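Local coordinates for protein putative short-chain dehydrogenase/reductase (Burkholderia xenovorans, PDB 5IZ4) that probably works as an NAD(P)-dependent oxidoreductase of the short-chain dehydrogenase/reductase family, perhaps reducing 3-oxoacyl-acyl carrier protein, and binds ADP in its Rossmann-fold nucleotide pocket, at residues R33-G38 with A64-L69; R106-P109 with Q115-D118; L200-V205 with A239-L244. One frame throughout, in Å; residues are numbered along the deposited sequence. Where two conformers were deposited one is given.

Interaction 1. Residues R33-G38 with A64-L69; sequences RFAQAG and AGAQTL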
loop_
_atom_site.group_PDB
_atom_site.type_symbol
_atom_site.label_atom_id
_atom_site.label_comp_id
_atom_site.label_asym_id
_atom_site.label_seq_id
_atom_site.Cartn_x
_atom_site.Cartn_y
_atom_site.Cartn_z
ATOM N N ARG A 33 -14.357 -27.364 0.935
ATOM C CA ARG A 33 -13.766 -27.067 2.240
ATOM C C ARG A 33 -14.836 -26.722 3.268
ATOM O O ARG A 33 -14.756 -27.156 4.426
ATOM C CB ARG A 33 -12.759 -25.921 2.119
ATOM C CG ARG A 33 -12.083 -25.580 3.447
ATOM C CD ARG A 33 -11.323 -26.785 3.962
ATOM N NE ARG A 33 -10.698 -26.585 5.271
ATOM C CZ ARG A 33 -11.316 -26.796 6.431
ATOM N NH1 ARG A 33 -12.587 -27.178 6.450
ATOM N NH2 ARG A 33 -10.671 -26.613 7.576
ATOM N N PHE A 34 -15.843 -25.937 2.873
ATOM C CA PHE A 34 -16.935 -25.661 3.800
ATOM C C PHE A 34 -17.730 -26.930 4.094
ATOM O O PHE A 34 -18.150 -27.152 5.235
ATOM C CB PHE A 34 -17.832 -24.540 3.257
ATOM C CG PHE A 34 -17.322 -23.150 3.588
ATOM C CD1 PHE A 34 -16.312 -22.572 2.843
ATOM C CD2 PHE A 34 -17.844 -22.439 4.660
ATOM C CE1 PHE A 34 -15.826 -21.309 3.159
ATOM C CE2 PHE A 34 -17.372 -21.170 4.980
ATOM C CZ PHE A 34 -16.361 -20.600 4.231
ATOM N N ALA A 35 -17.908 -27.797 3.088
ATOM C CA ALA A 35 -18.572 -29.076 3.331
ATOM C C ALA A 35 -17.806 -29.914 4.352
ATOM O O ALA A 35 -18.406 -30.551 5.227
ATOM C CB ALA A 35 -18.730 -29.839 2.014
ATOM N N GLN A 36 -16.474 -29.923 4.256
ATOM C CA GLN A 36 -15.654 -30.663 5.209
ATOM C C GLN A 36 -15.771 -30.104 6.620
ATOM O O GLN A 36 -15.550 -30.837 7.591
ATOM C CB GLN A 36 -14.201 -30.651 4.727
ATOM C CG GLN A 36 -13.998 -31.576 3.530
ATOM C CD GLN A 36 -12.727 -31.309 2.749
ATOM O OE1 GLN A 36 -12.126 -30.237 2.848
ATOM N NE2 GLN A 36 -12.315 -32.294 1.950
ATOM N N ALA A 37 -16.121 -28.829 6.752
ATOM C CA ALA A 37 -16.319 -28.200 8.046
ATOM C C ALA A 37 -17.703 -28.454 8.626
ATOM O O ALA A 37 -17.983 -28.001 9.743
ATOM C CB ALA A 37 -16.075 -26.698 7.920
ATOM N N GLY A 38 -18.571 -29.160 7.906
ATOM C CA GLY A 38 -19.909 -29.420 8.382
ATOM C C GLY A 38 -20.949 -28.416 7.946
ATOM O O GLY A 38 -22.129 -28.594 8.277
ATOM N N ALA A 64 -18.552 -35.543 1.689
ATOM C CA ALA A 64 -17.928 -34.896 2.835
ATOM C C ALA A 64 -18.904 -34.697 3.981
ATOM O O ALA A 64 -18.476 -34.294 5.065
ATOM C CB ALA A 64 -17.334 -33.547 2.422
ATOM N N GLY A 65 -20.193 -34.954 3.760
ATOM C CA GLY A 65 -21.186 -34.928 4.810
ATOM C C GLY A 65 -22.082 -33.711 4.850
ATOM O O GLY A 65 -22.852 -33.571 5.808
ATOM N N ALA A 66 -22.020 -32.839 3.846
ATOM C CA ALA A 66 -22.764 -31.585 3.855
ATOM C C ALA A 66 -24.121 -31.718 3.179
ATOM O O ALA A 66 -24.259 -32.395 2.154
ATOM C CB ALA A 66 -21.979 -30.488 3.140
ATOM N N GLN A 67 -25.118 -31.041 3.747
ATOM C CA GLN A 67 -26.321 -30.733 2.989
ATOM C C GLN A 67 -25.983 -29.775 1.855
ATOM O O GLN A 67 -25.143 -28.882 2.002
ATOM C CB GLN A 67 -27.382 -30.117 3.890
ATOM C CG GLN A 67 -27.917 -31.046 4.948
ATOM C CD GLN A 67 -28.897 -30.340 5.853
ATOM O OE1 GLN A 67 -30.006 -30.004 5.441
ATOM N NE2 GLN A 67 -28.479 -30.081 7.088
ATOM N N THR A 68 -26.659 -29.948 0.719
ATOM C CA THR A 68 -26.308 -29.213 -0.489
ATOM C C THR A 68 -27.562 -28.731 -1.199
ATOM O O THR A 68 -28.660 -29.268 -1.018
ATOM C CB THR A 68 -25.504 -30.071 -1.477
ATOM O OG1 THR A 68 -26.278 -31.223 -1.846
ATOM C CG2 THR A 68 -24.183 -30.519 -0.875
ATOM N N LEU A 69 -27.368 -27.715 -2.035
ATOM C CA LEU A 69 -28.311 -27.390 -3.097
ATOM C C LEU A 69 -27.505 -26.743 -4.211
ATOM O O LEU A 69 -26.479 -26.118 -3.953
ATOM C CB LEU A 69 -29.447 -26.472 -2.618
ATOM C CG LEU A 69 -29.287 -24.985 -2.293
ATOM C CD1 LEU A 69 -29.183 -24.114 -3.545
ATOM C CD2 LEU A 69 -30.484 -24.549 -1.465
HETATM O O HOH W 1 -18.940 -32.571 7.156
HETATM O O HOH W 2 -24.755 -29.429 6.309
#

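Interaction 2. Residues R106-P109 with Q115-D118; sequences RVIP and QIDD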
loop_
_atom_site.group_PDB
_atom_site.type_symbol
_atom_site.label_atom_id
_atom_site.label_comp_id
_atom_site.label_asym_id
_atom_site.label_seq_id
_atom_site.Cartn_x
_atom_site.Cartn_y
_atom_site.Cartn_z
ATOM N N ARG A 106 -10.314 -13.101 -20.558
ATOM C CA ARG A 106 -9.803 -13.612 -21.821
ATOM C C ARG A 106 -8.377 -13.106 -21.945
ATOM O O ARG A 106 -8.117 -11.930 -21.672
ATOM C CB ARG A 106 -10.657 -13.145 -23.002
ATOM C CG ARG A 106 -10.174 -13.645 -24.342
ATOM C CD ARG A 106 -11.324 -13.717 -25.347
ATOM N NE ARG A 106 -11.953 -12.418 -25.580
ATOM C CZ ARG A 106 -11.470 -11.491 -26.403
ATOM N NH1 ARG A 106 -10.339 -11.715 -27.065
ATOM N NH2 ARG A 106 -12.110 -10.336 -26.561
ATOM N N VAL A 107 -7.454 -13.992 -22.315
ATOM C CA VAL A 107 -6.051 -13.599 -22.410
ATOM C C VAL A 107 -5.866 -12.673 -23.606
ATOM O O VAL A 107 -6.133 -13.056 -24.753
ATOM C CB VAL A 107 -5.140 -14.827 -22.525
ATOM C CG1 VAL A 107 -3.689 -14.390 -22.707
ATOM C CG2 VAL A 107 -5.273 -15.711 -21.295
ATOM N N ILE A 108 -5.408 -11.453 -23.337
ATOM C CA ILE A 108 -5.049 -10.464 -24.354
ATOM C C ILE A 108 -3.797 -9.755 -23.857
ATOM O O ILE A 108 -3.842 -9.157 -22.777
ATOM C CB ILE A 108 -6.165 -9.434 -24.582
ATOM C CG1 ILE A 108 -7.511 -10.112 -24.853
ATOM C CG2 ILE A 108 -5.792 -8.499 -25.721
ATOM C CD1 ILE A 108 -8.679 -9.137 -24.792
ATOM N N PRO A 109 -2.683 -9.776 -24.589
ATOM C CA PRO A 109 -1.473 -9.092 -24.107
ATOM C C PRO A 109 -1.741 -7.624 -23.803
ATOM O O PRO A 109 -2.438 -6.936 -24.552
ATOM C CB PRO A 109 -0.490 -9.256 -25.269
ATOM C CG PRO A 109 -0.952 -10.512 -25.972
ATOM C CD PRO A 109 -2.453 -10.492 -25.856
ATOM N N GLN A 115 -6.073 -5.002 -29.776
ATOM C CA GLN A 115 -6.748 -6.291 -29.685
ATOM C C GLN A 115 -7.671 -6.388 -28.478
ATOM O O GLN A 115 -8.120 -7.486 -28.137
ATOM C CB GLN A 115 -5.714 -7.417 -29.678
ATOM C CG GLN A 115 -4.833 -7.358 -30.921
ATOM C CD GLN A 115 -4.024 -8.618 -31.154
ATOM O OE1 GLN A 115 -3.646 -9.312 -30.215
ATOM N NE2 GLN A 115 -3.756 -8.918 -32.422
ATOM N N ILE A 116 -7.979 -5.271 -27.835
ATOM C CA ILE A 116 -8.995 -5.224 -26.796
ATOM C C ILE A 116 -9.922 -4.059 -27.126
ATOM O O ILE A 116 -9.533 -3.125 -27.837
ATOM C CB ILE A 116 -8.354 -5.093 -25.393
ATOM C CG1 ILE A 116 -9.361 -5.456 -24.296
ATOM C CG2 ILE A 116 -7.780 -3.693 -25.182
ATOM C CD1 ILE A 116 -8.724 -5.679 -22.925
ATOM N N ASP A 117 -11.171 -4.134 -26.663
ATOM C CA ASP A 117 -12.123 -3.057 -26.940
ATOM C C ASP A 117 -13.040 -2.840 -25.746
ATOM O O ASP A 117 -13.007 -3.587 -24.763
ATOM C CB ASP A 117 -12.953 -3.328 -28.205
ATOM C CG ASP A 117 -13.674 -4.656 -28.162
ATOM O OD1 ASP A 117 -13.650 -5.339 -27.116
ATOM O OD2 ASP A 117 -14.275 -5.018 -29.187
ATOM N N ASP A 118 -13.883 -1.806 -25.853
ATOM C CA ASP A 118 -14.805 -1.494 -24.767
ATOM C C ASP A 118 -15.725 -2.671 -24.461
ATOM O O ASP A 118 -16.044 -2.924 -23.292
ATOM C CB ASP A 118 -15.611 -0.224 -25.080
ATOM C CG ASP A 118 -16.354 -0.261 -26.426
ATOM O OD1 ASP A 118 -16.095 -1.126 -27.291
ATOM O OD2 ASP A 118 -17.212 0.632 -26.626
HETATM O O HOH W 3 -8.386 -9.973 -28.774
HETATM O O HOH W 4 -11.487 -7.586 -27.537
#

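Interaction 3. Residues L200-V205 with A239-L244; sequences LAPGMV and AEIAEL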
loop_
_atom_site.group_PDB
_atom_site.type_symbol
_atom_site.label_atom_id
_atom_site.label_comp_id
_atom_site.label_asym_id
_atom_site.label_seq_id
_atom_site.Cartn_x
_atom_site.Cartn_y
_atom_site.Cartn_z
ATOM N N LEU A 200 -9.434 -11.873 -1.620
ATOM C CA LEU A 200 -8.248 -12.714 -1.768
ATOM C C LEU A 200 -7.579 -12.383 -3.094
ATOM O O LEU A 200 -8.261 -12.182 -4.097
ATOM C CB LEU A 200 -8.608 -14.204 -1.742
ATOM C CG LEU A 200 -9.481 -14.677 -0.588
ATOM C CD1 LEU A 200 -9.627 -16.194 -0.571
ATOM C CD2 LEU A 200 -8.868 -14.195 0.680
ATOM N N ALA A 201 -6.241 -12.339 -3.113
ATOM C CA ALA A 201 -5.511 -12.014 -4.338
ATOM C C ALA A 201 -4.554 -13.159 -4.643
ATOM O O ALA A 201 -3.358 -13.091 -4.316
ATOM C CB ALA A 201 -4.772 -10.681 -4.222
ATOM N N PRO A 202 -5.046 -14.223 -5.270
ATOM C CA PRO A 202 -4.166 -15.323 -5.668
ATOM C C PRO A 202 -3.241 -14.901 -6.796
ATOM O O PRO A 202 -3.572 -14.038 -7.617
ATOM C CB PRO A 202 -5.137 -16.414 -6.149
ATOM C CG PRO A 202 -6.507 -15.928 -5.825
ATOM C CD PRO A 202 -6.442 -14.443 -5.679
ATOM N N GLY A 203 -2.076 -15.538 -6.834
ATOM C CA GLY A 203 -1.210 -15.455 -7.991
ATOM C C GLY A 203 -1.497 -16.598 -8.942
ATOM O O GLY A 203 -2.637 -16.760 -9.386
ATOM N N MET A 204 -0.479 -17.400 -9.256
ATOM C CA MET A 204 -0.641 -18.501 -10.198
ATOM C C MET A 204 -1.386 -19.648 -9.531
ATOM O O MET A 204 -1.017 -20.081 -8.436
ATOM C CB MET A 204 0.722 -18.981 -10.701
ATOM C CG MET A 204 1.533 -17.919 -11.427
ATOM S SD MET A 204 0.624 -17.259 -12.839
ATOM C CE MET A 204 0.269 -15.592 -12.266
ATOM N N VAL A 205 -2.441 -20.133 -10.183
ATOM C CA VAL A 205 -3.241 -21.235 -9.659
ATOM C C VAL A 205 -3.389 -22.289 -10.748
ATOM O O VAL A 205 -3.816 -21.983 -11.871
ATOM C CB VAL A 205 -4.622 -20.765 -9.158
ATOM C CG1 VAL A 205 -5.431 -21.946 -8.641
ATOM C CG2 VAL A 205 -4.468 -19.724 -8.062
ATOM N N ALA A 239 -7.300 -25.654 -3.568
ATOM C CA ALA A 239 -7.570 -25.962 -2.163
ATOM C C ALA A 239 -6.949 -24.950 -1.206
ATOM O O ALA A 239 -7.531 -24.660 -0.153
ATOM C CB ALA A 239 -7.072 -27.369 -1.839
ATOM N N GLU A 240 -5.775 -24.399 -1.528
ATOM C CA GLU A 240 -5.124 -23.417 -0.653
ATOM C C GLU A 240 -5.936 -22.134 -0.553
ATOM O O GLU A 240 -5.973 -21.478 0.496
ATOM C CB GLU A 240 -3.730 -23.067 -1.175
ATOM C CG GLU A 240 -2.782 -24.215 -1.378
ATOM C CD GLU A 240 -1.625 -23.809 -2.270
ATOM O OE1 GLU A 240 -1.263 -22.614 -2.255
ATOM O OE2 GLU A 240 -1.101 -24.673 -3.007
ATOM N N ILE A 241 -6.549 -21.728 -1.667
ATOM C CA ILE A 241 -7.352 -20.513 -1.646
ATOM C C ILE A 241 -8.639 -20.760 -0.871
ATOM O O ILE A 241 -9.129 -19.877 -0.155
ATOM C CB ILE A 241 -7.633 -20.031 -3.083
ATOM C CG1 ILE A 241 -6.330 -19.985 -3.886
ATOM C CG2 ILE A 241 -8.290 -18.644 -3.051
ATOM C CD1 ILE A 241 -5.228 -19.111 -3.257
ATOM N N ALA A 242 -9.200 -21.971 -1.003
ATOM C CA ALA A 242 -10.340 -22.380 -0.187
ATOM C C ALA A 242 -10.001 -22.337 1.300
ATOM O O ALA A 242 -10.819 -21.889 2.111
ATOM C CB ALA A 242 -10.791 -23.786 -0.586
ATOM N N GLU A 243 -8.806 -22.807 1.678
ATOM C CA GLU A 243 -8.406 -22.745 3.086
ATOM C C GLU A 243 -8.406 -21.311 3.591
ATOM O O GLU A 243 -8.837 -21.038 4.717
ATOM C CB GLU A 243 -7.010 -23.352 3.302
ATOM C CG GLU A 243 -6.918 -24.867 3.307
ATOM C CD GLU A 243 -7.664 -25.544 4.461
ATOM O OE1 GLU A 243 -8.066 -26.705 4.273
ATOM O OE2 GLU A 243 -7.831 -24.937 5.542
ATOM N N LEU A 244 -7.899 -20.383 2.777
ATOM C CA LEU A 244 -7.886 -18.981 3.169
ATOM C C LEU A 244 -9.306 -18.430 3.294
ATOM O O LEU A 244 -9.609 -17.689 4.237
ATOM C CB LEU A 244 -7.060 -18.189 2.154
ATOM C CG LEU A 244 -6.750 -16.704 2.330
ATOM C CD1 LEU A 244 -6.035 -16.414 3.641
ATOM C CD2 LEU A 244 -5.903 -16.238 1.153
#

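Interaction 1. Residues R33-G38 with A64-L69
Ala35, in the last turn of helix 25-36, meets both Ala64 and Ala66 through its single methyl group. Its CB lies 3.5 Å from Ala66 CB, closer than two methyls normally sit, and 4.0 Å from Ala64 CB; it also touches Cys61 of helix 51-63. With only methyls between them, the two backbones come close: Ala35 CA and Ala66 CA are 4.9 Å apart. The carbonyls join through water, one molecule donating to Ala35 O at 2.8 Å and to Ala64 O at 2.7 Å. Next along the helix, Gln36 lays the flank of its chain against the neighbour, CG to Ala64 CB at 4.0 Å, in one of its two conformers. Gly38 ends the helix in a Schellman motif, its N bonded to Ala35 O, and a second water accepts from Gln67 N at 3.0 Å and gives a weak bond to Gly38 O. Across the contact, Gly65 ends helix 51-63 with a second Schellman motif. The contact packs the end of helix 25-36 against the link from helix 51-63 to strand 68-72, outermost in this chain's sheet, where it pairs with strand 40-45.

Interaction 2. Residues R106-P109 with Q115-D118
Ile108 lays its CG2 methyl over the backbone carbonyl of Gln115, 3.5 Å from Gln115 O, and sends its other branch on to Ile116. That branch ends in CD1, which sits 3.8 Å from Ile116 CG1 and almost as near Ile116 CD1, the two side chains crossing obliquely. A chi1 of -52° places CG2 anti to the backbone N and CG1 beside it, turning the branches to different sides, though CD1 still touches Gln115 O as well as Ile116. Both segments belong to the connection from strand 97-100 into helix 118-146 of this Rossmann fold, and Asp117 is the N-cap of that helix, its OD1 accepting from Glu120 N. Ile108 CD1 also sits 3.6 Å over one face of the Arg106 guanidinium, off-centre, and two waters are bound at the rim in the plane of that group. One accepts from Arg106 NH1 and donates to Gln115 O at 2.6 Å; the other joins Arg106 NH2, at 3.0 Å, to Asp117 OD1 and reaches Gln115 O only weakly. Arg106 NH2 and Asp117 OD1 remain 5.3 Å apart, so their opposite charges are bridged by water. Ile116 also packs on Tyr133 of the second subunit, and its O accepts from Arg137 NH1 there.

Interaction 3. Residues L200-V205 with A239-L244
The C-terminal end of strand 195-202, in the parallel sheet of the Rossmann fold, is covered here by helix 238-250. The axes of the short pieces 200-202 and 239-244 run nearly antiparallel, at 163°, and approach to 10.1 Å, a spacing filled by side chains. Alternation along the strand supplies the inner surface: Leu200 and Pro202 point toward the helix, whereas Ala201 between them points away. Leu200 is shared by two helix residues about one turn apart. Its CD1 rests 3.7 Å from Ile241 CG2 and equally near the backbone atom Ile241 O, the two side chains passing alongside and running opposite ways. Its CD2 meets Leu244 CD2 at 3.6 Å, and there the leucines meet end on. Leu244 holds CG anti to the backbone N (chi1 -175°), which brings both CG and the CD2 methyl against Leu200 CD2. Ile241 divides its work between its branches, CG2 against Leu200 and CD1 against Pro202 CB at 4.0 Å, so that it spans the two inward-facing strand residues. Around this core, Ile241 also touches Ile26 of the ADP site, Leu200 packs on Leu248, and Leu244 reaches Phe247 of the third subunit. On the helix, Glu243 pairs with Arg33 of helix 25-36 and takes no part in the contact with the strand. No hydrogen bond or ion pair links the two segments. All four touching side chains are buried and hydrocarbon, which is consistent with the hydrophobic effect and close packing holding the helix against the strand here.

Overall arrangement
Interactions 1 and 3 touch directly although their centres are 19 Å apart: Arg33 NE forms a salt bridge with Glu243 OE1 at 2.8 Å, and Arg33 CB packs on Ala242 CB at 4.0 Å. Helices 25-36 and 238-250 are thereby coupled, and both contacts reach the same parallel sheet. Interaction 2 lies on the opposite side of the chain's centre from interaction 1, 38 Å between centres and about 26 Å between nearest atoms. It comes within about 10 Å of interaction 3, nearest atoms, without touching. Interaction 3 is the one nearest the ADP pocket among the three, the side chain of Pro202 being about 7 Å from the ADP. Interactions 2 and 3 also meet neighbouring subunits.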